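Particle-associated lyase (Acinetobacter bacteriophage AP22, PDB 4Y9V) probably cleaves the capsular polysaccharide of its host, Acinetobacter baumannii, by lyase action, as the tailspike of the phage particle. Local coordinates at residues Val494-Thr497 with Asn502-Leu505; Val528-Ala533 with Thr537-Asn542; Ile544-Lys549 with Leu616-Gly621; Val589-Ala594 with Arg599-Trp604. All coordinates share one frame; numbering follows the deposited sequence. Where two conformers were deposited one is given.

From the N terminus, interaction 1 comes first: it closes a short loop after strand 486-496, at the end of the parallel beta-helix. The chain then runs into strand 518-531 and turns through residues 534-536, the loop closed by interaction 2, into strand 538-545. That strand leads straight into interaction 3, whose second segment lies 67 residues on, in strand 613-623. Interaction 4, a hairpin, is nested inside the long loop so closed. Interactions 2, 3 and 4 lie within the C-terminal Ig-like domain; interaction 3 also touches interaction 1 (Asn496 O to Lys547 NZ, 2.8 Å), tying that domain to the beta-helix. Interactions 2 and 4 share a sulfate ion, and their centres are about 10 Å apart.

Interaction 1: Val494-Thr497 with Asn502-Leu505; sequences VVNT and NPYL
Val494 with Leu505 and Asn496 with Pro503 are the two side-chain touches of this contact, the first wholly apolar and the second between an amide and a proline ring. The apolar one is a methyl-to-methyl approach: Val494 CG2 stands 4.1 Å from Leu505 CD2. The CB of Leu505 does not aim at the opposite segment, yet its branched end comes nearer, since CG lies beside the backbone N and anti to the carbonyl carbon (chi1 -65°). In the second touch Asn496 and Pro503 approach from opposite directions, Asn496 CG lying 4.1 Å from Pro503 CG.

The backbones stay well apart, the CA atoms of Asn496 and Asn502 being 8.4 Å from each other, and only about 110 Å² is buried. Polar links tie this region to later residues: Lys547 NZ donates to Asn496 O, while Asn496 N pairs with Tyr548 OH. Trp471 packs on both Val494 and Pro503, and Val494 O accepts a bond from Arg520 of the second subunit. Side-chain contacts between a strand and the loop that follows it are consistent with one of the last turns of a right-handed parallel beta-helix of the pectin lyase-like kind.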
loop_
_atom_site.group_PDB
_atom_site.type_symbol
_atom_site.label_atom_id
_atom_site.label_comp_id
_atom_site.label_asym_id
_atom_site.label_seq_id
_atom_site.Cartn_x
_atom_site.Cartn_y
_atom_site.Cartn_z
ATOM N N VAL A 494 -11.721 -17.780 4.046
ATOM C CA VAL A 494 -10.569 -18.457 3.486
ATOM C C VAL A 494 -11.082 -19.342 2.344
ATOM O O VAL A 494 -12.256 -19.723 2.347
ATOM C CB VAL A 494 -9.820 -19.318 4.534
ATOM C CG1 VAL A 494 -9.371 -18.461 5.710
ATOM C CG2 VAL A 494 -10.638 -20.511 5.012
ATOM N N VAL A 495 -10.168 -19.693 1.431
ATOM C CA VAL A 495 -10.478 -20.494 0.261
ATOM C C VAL A 495 -9.445 -21.613 0.125
ATOM O O VAL A 495 -8.276 -21.349 -0.128
ATOM C CB VAL A 495 -10.525 -19.616 -1.019
ATOM C CG1 VAL A 495 -11.011 -20.462 -2.194
ATOM C CG2 VAL A 495 -11.369 -18.355 -0.832
ATOM N N ASN A 496 -9.821 -22.892 0.288
ATOM C CA ASN A 496 -8.979 -24.008 -0.154
ATOM C C ASN A 496 -9.442 -24.358 -1.574
ATOM O O ASN A 496 -10.573 -24.796 -1.778
ATOM C CB ASN A 496 -9.098 -25.220 0.753
ATOM C CG ASN A 496 -8.225 -25.060 1.974
ATOM O OD1 ASN A 496 -6.959 -25.408 1.817
ATOM N ND2 ASN A 496 -8.664 -24.588 3.035
ATOM N N THR A 497 -8.564 -24.151 -2.553
ATOM C CA THR A 497 -8.948 -24.332 -3.939
ATOM C C THR A 497 -9.038 -25.796 -4.365
ATOM O O THR A 497 -9.658 -26.066 -5.403
ATOM C CB THR A 497 -8.040 -23.528 -4.869
ATOM O OG1 THR A 497 -6.751 -24.149 -4.815
ATOM C CG2 THR A 497 -8.005 -22.065 -4.495
ATOM N N ASN A 502 -9.157 -30.765 3.340
ATOM C CA ASN A 502 -10.194 -30.968 4.367
ATOM C C ASN A 502 -9.699 -30.474 5.725
ATOM O O ASN A 502 -9.540 -31.293 6.638
ATOM C CB ASN A 502 -10.561 -32.441 4.391
ATOM C CG ASN A 502 -11.633 -32.879 5.343
ATOM O OD1 ASN A 502 -12.640 -32.115 5.579
ATOM N ND2 ASN A 502 -11.503 -34.047 5.855
ATOM N N PRO A 503 -9.415 -29.181 5.841
ATOM C CA PRO A 503 -8.761 -28.693 7.054
ATOM C C PRO A 503 -9.740 -28.396 8.142
ATOM O O PRO A 503 -10.914 -28.070 7.922
ATOM C CB PRO A 503 -8.160 -27.381 6.572
ATOM C CG PRO A 503 -9.190 -26.851 5.577
ATOM C CD PRO A 503 -9.660 -28.136 4.872
ATOM N N TYR A 504 -9.221 -28.374 9.400
ATOM C CA TYR A 504 -9.870 -27.652 10.460
ATOM C C TYR A 504 -9.685 -26.143 10.235
ATOM O O TYR A 504 -8.579 -25.671 9.981
ATOM C CB TYR A 504 -9.262 -28.003 11.820
ATOM C CG TYR A 504 -9.620 -29.376 12.308
ATOM C CD1 TYR A 504 -10.823 -29.574 13.006
ATOM C CD2 TYR A 504 -8.828 -30.472 12.047
ATOM C CE1 TYR A 504 -11.183 -30.815 13.436
ATOM C CE2 TYR A 504 -9.177 -31.742 12.505
ATOM C CZ TYR A 504 -10.382 -31.873 13.206
ATOM O OH TYR A 504 -10.701 -33.149 13.640
ATOM N N LEU A 505 -10.760 -25.390 10.435
ATOM C CA LEU A 505 -10.646 -23.925 10.518
ATOM C C LEU A 505 -9.804 -23.562 11.734
ATOM O O LEU A 505 -8.873 -22.774 11.675
ATOM C CB LEU A 505 -12.035 -23.324 10.529
ATOM C CG LEU A 505 -12.832 -23.549 9.231
ATOM C CD1 LEU A 505 -14.308 -23.319 9.448
ATOM C CD2 LEU A 505 -12.325 -22.639 8.119
#

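Interaction 2: Val528-Ala533 with Thr537-Asn542; sequences VSVTSA and TATRAN. With SO4 (sulfate ion), chain L.
Val530 and Ala541 face each other with their CA atoms 6.1 Å apart, on strands whose axes approach to 7.4 Å and run at 142° between their N-to-C directions. At that axis separation the backbones do not pair, no hydrogen bond linking the two segments, and the contact is made by side chains between two layers. It is the arrangement of a beta-sandwich, consistent with the Ig-like domain: strand 518-531 pairs with strand 613-623 in one layer, while strand 538-545 pairs with strand 597-604 in the other.

Ala541 CB meets methyls of two valines, 3.7 Å from Val528 CG1 and 4.0 Å from Val530 CG1. The other branch of Val530, CG2, meets Thr539 CG2 at 4.0 Å. With CG2 of Thr539 directed into the interlayer space anti to its own N, OG1 is left near Ser532, whose CB lies 3.4 Å from it in a van der Waals touch. The buried hydroxyl has two hydrogen-bond partners, Trp604 NE1 and Asn536 OD1 in the intervening turn. Ser532 OG is likewise satisfied, by Lys612 N.

Arg540 points out of the sandwich instead, and a sulfate, probably from the crystallisation liquor, sits at the edge of its guanidinium with the sulfur in plane. NE of Arg540 donates to sulfate O2 at 2.9 Å (163°) and NH2 of Arg540 to sulfate O4 at 2.8 Å (162°).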
loop_
_atom_site.group_PDB
_atom_site.type_symbol
_atom_site.label_atom_id
_atom_site.label_comp_id
_atom_site.label_asym_id
_atom_site.label_seq_id
_atom_site.Cartn_x
_atom_site.Cartn_y
_atom_site.Cartn_z
ATOM N N VAL A 528 -29.382 -30.690 -0.531
ATOM C CA VAL A 528 -29.424 -32.121 -0.857
ATOM C C VAL A 528 -30.856 -32.481 -1.192
ATOM O O VAL A 528 -31.783 -32.238 -0.427
ATOM C CB VAL A 528 -28.871 -32.958 0.315
ATOM C CG1 VAL A 528 -29.547 -32.663 1.664
ATOM C CG2 VAL A 528 -28.881 -34.414 -0.017
ATOM N N SER A 529 -31.024 -33.130 -2.355
ATOM C CA SER A 529 -32.339 -33.670 -2.727
ATOM C C SER A 529 -32.570 -34.968 -1.956
ATOM O O SER A 529 -31.646 -35.809 -1.854
ATOM C CB SER A 529 -32.386 -33.951 -4.227
ATOM O OG SER A 529 -33.552 -34.701 -4.559
ATOM N N VAL A 530 -33.759 -35.133 -1.440
ATOM C CA VAL A 530 -34.189 -36.366 -0.769
ATOM C C VAL A 530 -35.495 -36.822 -1.413
ATOM O O VAL A 530 -36.250 -36.030 -1.984
ATOM C CB VAL A 530 -34.346 -36.204 0.747
ATOM C CG1 VAL A 530 -33.003 -35.878 1.384
ATOM C CG2 VAL A 530 -35.400 -35.188 1.109
ATOM N N THR A 531 -35.743 -38.113 -1.278
ATOM C CA THR A 531 -37.014 -38.709 -1.739
ATOM C C THR A 531 -37.583 -39.512 -0.589
ATOM O O THR A 531 -36.935 -40.414 -0.047
ATOM C CB THR A 531 -36.776 -39.589 -2.969
ATOM O OG1 THR A 531 -36.278 -38.768 -4.054
ATOM C CG2 THR A 531 -38.072 -40.239 -3.426
ATOM N N SER A 532 -38.786 -39.168 -0.163
ATOM C CA SER A 532 -39.452 -39.930 0.875
ATOM C C SER A 532 -39.861 -41.301 0.335
ATOM O O SER A 532 -39.993 -41.521 -0.843
ATOM C CB SER A 532 -40.630 -39.169 1.447
ATOM O OG SER A 532 -41.588 -38.987 0.419
ATOM N N ALA A 533 -40.000 -42.242 1.296
ATOM C CA ALA A 533 -40.451 -43.584 0.961
ATOM C C ALA A 533 -41.724 -43.886 1.737
ATOM O O ALA A 533 -41.994 -43.334 2.824
ATOM C CB ALA A 533 -39.392 -44.594 1.368
ATOM N N THR A 537 -41.572 -42.155 8.677
ATOM C CA THR A 537 -41.927 -41.229 9.739
ATOM C C THR A 537 -40.882 -40.124 9.862
ATOM O O THR A 537 -41.132 -39.090 10.490
ATOM C CB THR A 537 -42.135 -41.972 11.055
ATOM O OG1 THR A 537 -40.931 -42.727 11.310
ATOM C CG2 THR A 537 -43.357 -42.901 10.986
ATOM N N ALA A 538 -39.711 -40.332 9.277
ATOM C CA ALA A 538 -38.690 -39.311 9.018
ATOM C C ALA A 538 -38.164 -39.575 7.621
ATOM O O ALA A 538 -38.139 -40.738 7.176
ATOM C CB ALA A 538 -37.595 -39.373 10.050
ATOM N N THR A 539 -37.675 -38.535 6.952
ATOM C CA THR A 539 -36.935 -38.683 5.711
ATOM C C THR A 539 -35.606 -37.943 5.910
ATOM O O THR A 539 -35.612 -36.723 6.055
ATOM C CB THR A 539 -37.683 -38.177 4.507
ATOM O OG1 THR A 539 -38.954 -38.893 4.363
ATOM C CG2 THR A 539 -36.880 -38.274 3.244
ATOM N N ARG A 540 -34.504 -38.690 5.944
ATOM C CA ARG A 540 -33.222 -38.164 6.360
ATOM C C ARG A 540 -32.275 -38.112 5.190
ATOM O O ARG A 540 -32.125 -39.119 4.481
ATOM C CB ARG A 540 -32.620 -39.027 7.467
ATOM C CG ARG A 540 -33.663 -39.329 8.568
ATOM C CD ARG A 540 -33.035 -39.919 9.862
ATOM N NE ARG A 540 -32.431 -41.230 9.612
ATOM C CZ ARG A 540 -31.944 -41.963 10.607
ATOM N NH1 ARG A 540 -32.012 -41.522 11.855
ATOM N NH2 ARG A 540 -31.390 -43.135 10.337
ATOM N N ALA A 541 -31.594 -36.979 4.971
ATOM C CA ALA A 541 -30.472 -36.992 4.069
ATOM C C ALA A 541 -29.380 -37.903 4.641
ATOM O O ALA A 541 -29.281 -38.090 5.854
ATOM C CB ALA A 541 -29.917 -35.585 3.926
ATOM N N ASN A 542 -28.520 -38.443 3.778
ATOM C CA ASN A 542 -27.330 -39.065 4.266
ATOM C C ASN A 542 -26.483 -38.010 4.993
ATOM O O ASN A 542 -26.522 -36.819 4.673
ATOM C CB ASN A 542 -26.481 -39.678 3.150
ATOM C CG ASN A 542 -27.119 -40.832 2.419
ATOM O OD1 ASN A 542 -28.178 -41.386 2.781
ATOM N ND2 ASN A 542 -26.481 -41.173 1.375
HETATM S S SO4 L . -31.819 -43.762 6.709
HETATM O O1 SO4 L . -32.645 -45.004 6.656
HETATM O O2 SO4 L . -32.683 -42.601 7.068
HETATM O O3 SO4 L . -31.229 -43.522 5.349
HETATM O O4 SO4 L . -30.705 -43.950 7.716
#

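Interaction 3: Ile544-Lys549 with Leu616-Gly621; sequences INLKYK and LYWESG
Ile544, first in its segment, reaches the indole of Trp618 with the end of its longer branch: CD1 lies 3.4 Å from Trp618 NE1 and 3.7 Å from Trp618 CD1. Its side chain is extended out to that methyl (chi2 176°), which carries CD1 to the pyrrole part of the ring, while its CG2 lies 4.2 Å from Trp618 CZ2. The approach is oblique to the ring plane.

Two residues on, Leu546 serves the other end of the same indole. Its CD2 comes to 3.5 Å from Trp618 CH2 and 3.7 Å from Trp618 CZ3, also obliquely, the leucine and the indole lying alongside each other but pointing opposite ways. Leu546 CD1 looks further along the strand and passes 4.3 Å from Ser620 OG, a loose touch. That hydroxyl lies in the plane of the indole, at its edge, and is hydrogen-bonded to Tyr550 OH.

Beyond Leu546 the chain leaves the indole. Lys547 NZ forms a salt bridge with the C-terminal carboxylate, Ile625 OXT, of the second subunit, and Tyr548 OH is hydrogen-bonded to the same atom.

The backbones remain apart, with 9.9 Å between the CA atoms of Ile544 and Trp618, so the indole bridges two layers of the Ig-like domain: strand 538-545, paired with strand 597-604, and strand 613-623, paired with strands 518-531 and 555-561. Pro600 of strand 597-604 packs against both Ile544 and Trp618.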
loop_
_atom_site.group_PDB
_atom_site.type_symbol
_atom_site.label_atom_id
_atom_site.label_comp_id
_atom_site.label_asym_id
_atom_site.label_seq_id
_atom_site.Cartn_x
_atom_site.Cartn_y
_atom_site.Cartn_z
ATOM N N ILE A 544 -23.731 -35.526 5.919
ATOM C CA ILE A 544 -22.913 -34.635 5.107
ATOM C C ILE A 544 -21.614 -34.365 5.831
ATOM O O ILE A 544 -21.606 -33.878 6.973
ATOM C CB ILE A 544 -23.679 -33.346 4.830
ATOM C CG1 ILE A 544 -25.011 -33.642 4.135
ATOM C CG2 ILE A 544 -22.838 -32.372 4.051
ATOM C CD1 ILE A 544 -25.827 -32.430 3.924
ATOM N N ASN A 545 -20.490 -34.699 5.187
ATOM C CA ASN A 545 -19.174 -34.431 5.693
ATOM C C ASN A 545 -18.696 -33.077 5.193
ATOM O O ASN A 545 -18.618 -32.823 3.998
ATOM C CB ASN A 545 -18.211 -35.497 5.176
ATOM C CG ASN A 545 -18.563 -36.831 5.824
ATOM O OD1 ASN A 545 -18.457 -36.999 7.059
ATOM N ND2 ASN A 545 -19.058 -37.759 5.044
ATOM N N LEU A 546 -18.430 -32.174 6.122
ATOM C CA LEU A 546 -18.109 -30.802 5.793
ATOM C C LEU A 546 -16.658 -30.684 5.300
ATOM O O LEU A 546 -15.733 -31.235 5.882
ATOM C CB LEU A 546 -18.274 -29.927 7.036
ATOM C CG LEU A 546 -19.692 -29.926 7.642
ATOM C CD1 LEU A 546 -19.663 -29.133 8.932
ATOM C CD2 LEU A 546 -20.727 -29.449 6.633
ATOM N N LYS A 547 -16.473 -29.875 4.230
ATOM C CA LYS A 547 -15.116 -29.656 3.743
ATOM C C LYS A 547 -14.224 -28.991 4.763
ATOM O O LYS A 547 -13.033 -29.375 4.946
ATOM C CB LYS A 547 -15.186 -28.813 2.488
ATOM C CG LYS A 547 -13.781 -28.405 2.019
ATOM C CD LYS A 547 -13.832 -27.764 0.645
ATOM C CE LYS A 547 -12.498 -27.268 0.163
ATOM N NZ LYS A 547 -12.612 -26.563 -1.122
ATOM N N TYR A 548 -14.740 -27.944 5.393
ATOM C CA TYR A 548 -14.013 -27.235 6.430
ATOM C C TYR A 548 -14.556 -27.707 7.771
ATOM O O TYR A 548 -15.766 -27.683 8.015
ATOM C CB TYR A 548 -14.156 -25.711 6.292
ATOM C CG TYR A 548 -13.708 -25.180 4.940
ATOM C CD1 TYR A 548 -12.399 -24.790 4.688
ATOM C CD2 TYR A 548 -14.627 -25.037 3.901
ATOM C CE1 TYR A 548 -12.023 -24.294 3.460
ATOM C CE2 TYR A 548 -14.251 -24.537 2.666
ATOM C CZ TYR A 548 -12.942 -24.168 2.432
ATOM O OH TYR A 548 -12.524 -23.663 1.215
ATOM N N LYS A 549 -13.672 -28.168 8.666
ATOM C CA LYS A 549 -14.129 -28.687 9.942
ATOM C C LYS A 549 -13.988 -27.616 11.022
ATOM O O LYS A 549 -13.082 -26.819 11.026
ATOM C CB LYS A 549 -13.288 -29.917 10.284
ATOM C CG LYS A 549 -13.404 -30.982 9.218
ATOM C CD LYS A 549 -12.537 -32.186 9.462
ATOM C CE LYS A 549 -11.123 -31.684 9.301
ATOM N NZ LYS A 549 -10.198 -32.837 9.082
ATOM N N LEU A 616 -33.646 -30.441 0.849
ATOM C CA LEU A 616 -33.260 -29.982 2.166
ATOM C C LEU A 616 -32.040 -29.067 1.996
ATOM O O LEU A 616 -31.147 -29.345 1.224
ATOM C CB LEU A 616 -32.954 -31.129 3.130
ATOM C CG LEU A 616 -34.173 -31.922 3.533
ATOM C CD1 LEU A 616 -33.819 -33.197 4.235
ATOM C CD2 LEU A 616 -34.999 -31.061 4.534
ATOM N N TYR A 617 -32.041 -27.987 2.759
ATOM C CA TYR A 617 -30.979 -26.999 2.755
ATOM C C TYR A 617 -30.390 -26.916 4.144
ATOM O O TYR A 617 -31.085 -27.113 5.150
ATOM C CB TYR A 617 -31.509 -25.634 2.347
ATOM C CG TYR A 617 -32.136 -25.612 0.991
ATOM C CD1 TYR A 617 -31.351 -25.450 -0.137
ATOM C CD2 TYR A 617 -33.516 -25.740 0.810
ATOM C CE1 TYR A 617 -31.906 -25.415 -1.412
ATOM C CE2 TYR A 617 -34.080 -25.687 -0.452
ATOM C CZ TYR A 617 -33.285 -25.500 -1.570
ATOM O OH TYR A 617 -33.892 -25.428 -2.787
ATOM N N TRP A 618 -29.108 -26.547 4.226
ATOM C CA TRP A 618 -28.444 -26.430 5.497
ATOM C C TRP A 618 -27.413 -25.302 5.441
ATOM O O TRP A 618 -26.867 -24.985 4.383
ATOM C CB TRP A 618 -27.773 -27.777 5.921
ATOM C CG TRP A 618 -26.737 -28.219 4.920
ATOM C CD1 TRP A 618 -26.928 -28.943 3.777
ATOM C CD2 TRP A 618 -25.358 -27.866 4.937
ATOM N NE1 TRP A 618 -25.768 -29.086 3.081
ATOM C CE2 TRP A 618 -24.769 -28.426 3.792
ATOM C CE3 TRP A 618 -24.520 -27.140 5.818
ATOM C CZ2 TRP A 618 -23.405 -28.278 3.492
ATOM C CZ3 TRP A 618 -23.194 -26.990 5.507
ATOM C CH2 TRP A 618 -22.631 -27.564 4.370
ATOM N N GLU A 619 -27.141 -24.771 6.631
ATOM C CA GLU A 619 -26.080 -23.803 6.836
ATOM C C GLU A 619 -25.424 -24.073 8.180
ATOM O O GLU A 619 -26.132 -24.319 9.161
ATOM C CB GLU A 619 -26.642 -22.370 6.808
ATOM C CG GLU A 619 -25.554 -21.315 6.862
ATOM C CD GLU A 619 -26.074 -19.940 6.652
ATOM O OE1 GLU A 619 -25.706 -19.122 7.565
ATOM O OE2 GLU A 619 -26.812 -19.669 5.695
ATOM N N SER A 620 -24.101 -24.021 8.223
ATOM C CA SER A 620 -23.354 -24.183 9.455
ATOM C C SER A 620 -22.490 -22.945 9.700
ATOM O O SER A 620 -22.063 -22.273 8.752
ATOM C CB SER A 620 -22.456 -25.401 9.372
ATOM O OG SER A 620 -21.502 -25.331 8.325
ATOM N N GLY A 621 -22.154 -22.697 10.956
ATOM C CA GLY A 621 -21.235 -21.612 11.279
ATOM C C GLY A 621 -21.050 -21.516 12.780
ATOM O O GLY A 621 -21.791 -22.121 13.543
#

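Interaction 4: Val589-Ala594 with Arg599-Trp604; sequences VNSLVA and RPAILW. Unlike the reference sequence in segment 599-604: Ile602 (reference Val). With SO4 (sulfate ion), chain L.
Arg599 O is gripped twice by a single residue, Ser591: its N donates at 2.9 Å from above the carbonyl plane (37° out of it), and its OG donates at 2.8 Å. The hydroxyl reaches the acceptor because it sits between backbone N and carbonyl carbon (chi1 73°). Arg599 N is held in turn by the side chain of Asn590, whose OD1 accepts at 2.9 Å with the donor in the amide's carbonyl plane. Further up, Val589 and Ala601 form a hydrogen-bonded antiparallel pair with two bonds of 2.9 Å between their N and O atoms.

This is a beta-hairpin of the Ig-like domain, strands 586-594 and 597-604. Asn590 faces Pro600, yet Leu592 is already opposite Arg599; Ser591, with a helix-like backbone (psi -18°), is the extra residue, as in a beta bulge.

From there the extended Arg599 chain runs past Ser591 OG. Its NE bonds to Ala541 O, its NH1 to Ser568 OG of the third subunit, and its NH2 donates to sulfate O4 at 3.1 Å. On the face that carries Val589 and Ala601, Val589 CG2 lies 4.0 Å from Ala601 CB, while Val589 CG1 meets Leu603 CD1 at 3.8 Å, the two side chains crossing at about a right angle.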
loop_
_atom_site.group_PDB
_atom_site.type_symbol
_atom_site.label_atom_id
_atom_site.label_comp_id
_atom_site.label_asym_id
_atom_site.label_seq_id
_atom_site.Cartn_x
_atom_site.Cartn_y
_atom_site.Cartn_z
ATOM N N VAL A 589 -35.458 -30.436 10.407
ATOM C CA VAL A 589 -34.603 -30.549 11.570
ATOM C C VAL A 589 -33.184 -30.855 11.155
ATOM O O VAL A 589 -32.937 -31.391 10.069
ATOM C CB VAL A 589 -35.070 -31.665 12.557
ATOM C CG1 VAL A 589 -36.531 -31.455 12.957
ATOM C CG2 VAL A 589 -34.886 -33.066 11.953
ATOM N N ASN A 590 -32.222 -30.588 12.055
ATOM C CA ASN A 590 -30.894 -31.175 11.913
ATOM C C ASN A 590 -30.819 -32.408 12.821
ATOM O O ASN A 590 -30.898 -32.316 14.045
ATOM C CB ASN A 590 -29.756 -30.210 12.247
ATOM C CG ASN A 590 -28.450 -30.892 11.893
ATOM O OD1 ASN A 590 -28.311 -31.452 10.808
ATOM N ND2 ASN A 590 -27.497 -30.839 12.822
ATOM N N SER A 591 -30.703 -33.584 12.192
ATOM C CA SER A 591 -30.773 -34.832 12.940
ATOM C C SER A 591 -29.478 -35.245 13.624
ATOM O O SER A 591 -29.562 -36.080 14.555
ATOM C CB SER A 591 -31.305 -35.960 12.029
ATOM O OG SER A 591 -30.362 -36.394 11.072
ATOM N N LEU A 592 -28.342 -34.709 13.225
ATOM C CA LEU A 592 -27.042 -35.095 13.791
ATOM C C LEU A 592 -26.129 -33.888 13.560
ATOM O O LEU A 592 -26.182 -33.303 12.481
ATOM C CB LEU A 592 -26.456 -36.326 13.091
ATOM C CG LEU A 592 -25.070 -36.727 13.609
ATOM C CD1 LEU A 592 -24.968 -38.240 13.709
ATOM C CD2 LEU A 592 -23.989 -36.148 12.722
ATOM N N VAL A 593 -25.285 -33.602 14.557
ATOM C CA VAL A 593 -24.248 -32.597 14.404
ATOM C C VAL A 593 -22.937 -33.147 14.980
ATOM O O VAL A 593 -22.948 -33.785 16.033
ATOM C CB VAL A 593 -24.618 -31.246 15.043
ATOM C CG1 VAL A 593 -24.756 -31.314 16.564
ATOM C CG2 VAL A 593 -23.645 -30.163 14.620
ATOM N N ALA A 594 -21.849 -32.835 14.303
ATOM C CA ALA A 594 -20.502 -33.096 14.804
ATOM C C ALA A 594 -19.620 -31.937 14.315
ATOM O O ALA A 594 -20.051 -31.106 13.526
ATOM C CB ALA A 594 -19.974 -34.421 14.334
ATOM N N ARG A 599 -26.701 -33.340 9.267
ATOM C CA ARG A 599 -27.601 -34.333 8.675
ATOM C C ARG A 599 -29.010 -33.814 8.639
ATOM O O ARG A 599 -29.864 -34.140 9.497
ATOM C CB ARG A 599 -27.514 -35.693 9.393
ATOM C CG ARG A 599 -28.200 -36.774 8.559
ATOM C CD ARG A 599 -28.170 -38.143 9.277
ATOM N NE ARG A 599 -28.695 -39.139 8.364
ATOM C CZ ARG A 599 -28.810 -40.433 8.668
ATOM N NH1 ARG A 599 -28.535 -40.874 9.863
ATOM N NH2 ARG A 599 -29.220 -41.257 7.738
ATOM N N PRO A 600 -29.349 -32.996 7.632
ATOM C CA PRO A 600 -30.713 -32.483 7.520
ATOM C C PRO A 600 -31.726 -33.627 7.357
ATOM O O PRO A 600 -31.433 -34.640 6.744
ATOM C CB PRO A 600 -30.632 -31.664 6.224
ATOM C CG PRO A 600 -29.237 -31.435 5.966
ATOM C CD PRO A 600 -28.466 -32.517 6.551
ATOM N N ALA A 601 -32.913 -33.381 7.902
ATOM C CA ALA A 601 -34.001 -34.358 7.806
ATOM C C ALA A 601 -35.332 -33.646 7.908
ATOM O O ALA A 601 -35.422 -32.509 8.357
ATOM C CB ALA A 601 -33.856 -35.400 8.926
ATOM N N ILE A 602 -36.383 -34.390 7.544
ATOM C CA ILE A 602 -37.755 -34.037 7.830
ATOM C C ILE A 602 -38.328 -35.036 8.820
ATOM O O ILE A 602 -38.149 -36.253 8.662
ATOM C CB ILE A 602 -38.619 -34.150 6.506
ATOM C CG1 ILE A 602 -38.206 -33.101 5.523
ATOM C CG2 ILE A 602 -40.106 -34.097 6.828
ATOM C CD1 ILE A 602 -38.182 -31.831 6.274
ATOM N N LEU A 603 -39.053 -34.512 9.802
ATOM C CA LEU A 603 -39.912 -35.313 10.684
ATOM C C LEU A 603 -41.361 -35.103 10.206
ATOM O O LEU A 603 -41.826 -33.960 10.105
ATOM C CB LEU A 603 -39.762 -34.919 12.128
ATOM C CG LEU A 603 -38.360 -35.112 12.727
ATOM C CD1 LEU A 603 -38.308 -34.619 14.142
ATOM C CD2 LEU A 603 -37.913 -36.546 12.677
ATOM N N TRP A 604 -42.049 -36.187 9.911
ATOM C CA TRP A 604 -43.413 -36.131 9.409
ATOM C C TRP A 604 -44.420 -36.174 10.550
ATOM O O TRP A 604 -44.248 -36.979 11.495
ATOM C CB TRP A 604 -43.690 -37.319 8.451
ATOM C CG TRP A 604 -42.787 -37.320 7.265
ATOM C CD1 TRP A 604 -41.743 -38.162 7.036
ATOM C CD2 TRP A 604 -42.856 -36.424 6.134
ATOM N NE1 TRP A 604 -41.133 -37.851 5.829
ATOM C CE2 TRP A 604 -41.794 -36.792 5.277
ATOM C CE3 TRP A 604 -43.670 -35.366 5.789
ATOM C CZ2 TRP A 604 -41.546 -36.114 4.069
ATOM C CZ3 TRP A 604 -43.442 -34.679 4.595
ATOM C CH2 TRP A 604 -42.373 -35.075 3.760
HETATM S S SO4 L . -31.819 -43.762 6.709
HETATM O O1 SO4 L . -32.645 -45.004 6.656
HETATM O O2 SO4 L . -32.683 -42.601 7.068
HETATM O O3 SO4 L . -31.229 -43.522 5.349
HETATM O O4 SO4 L . -30.705 -43.950 7.716
#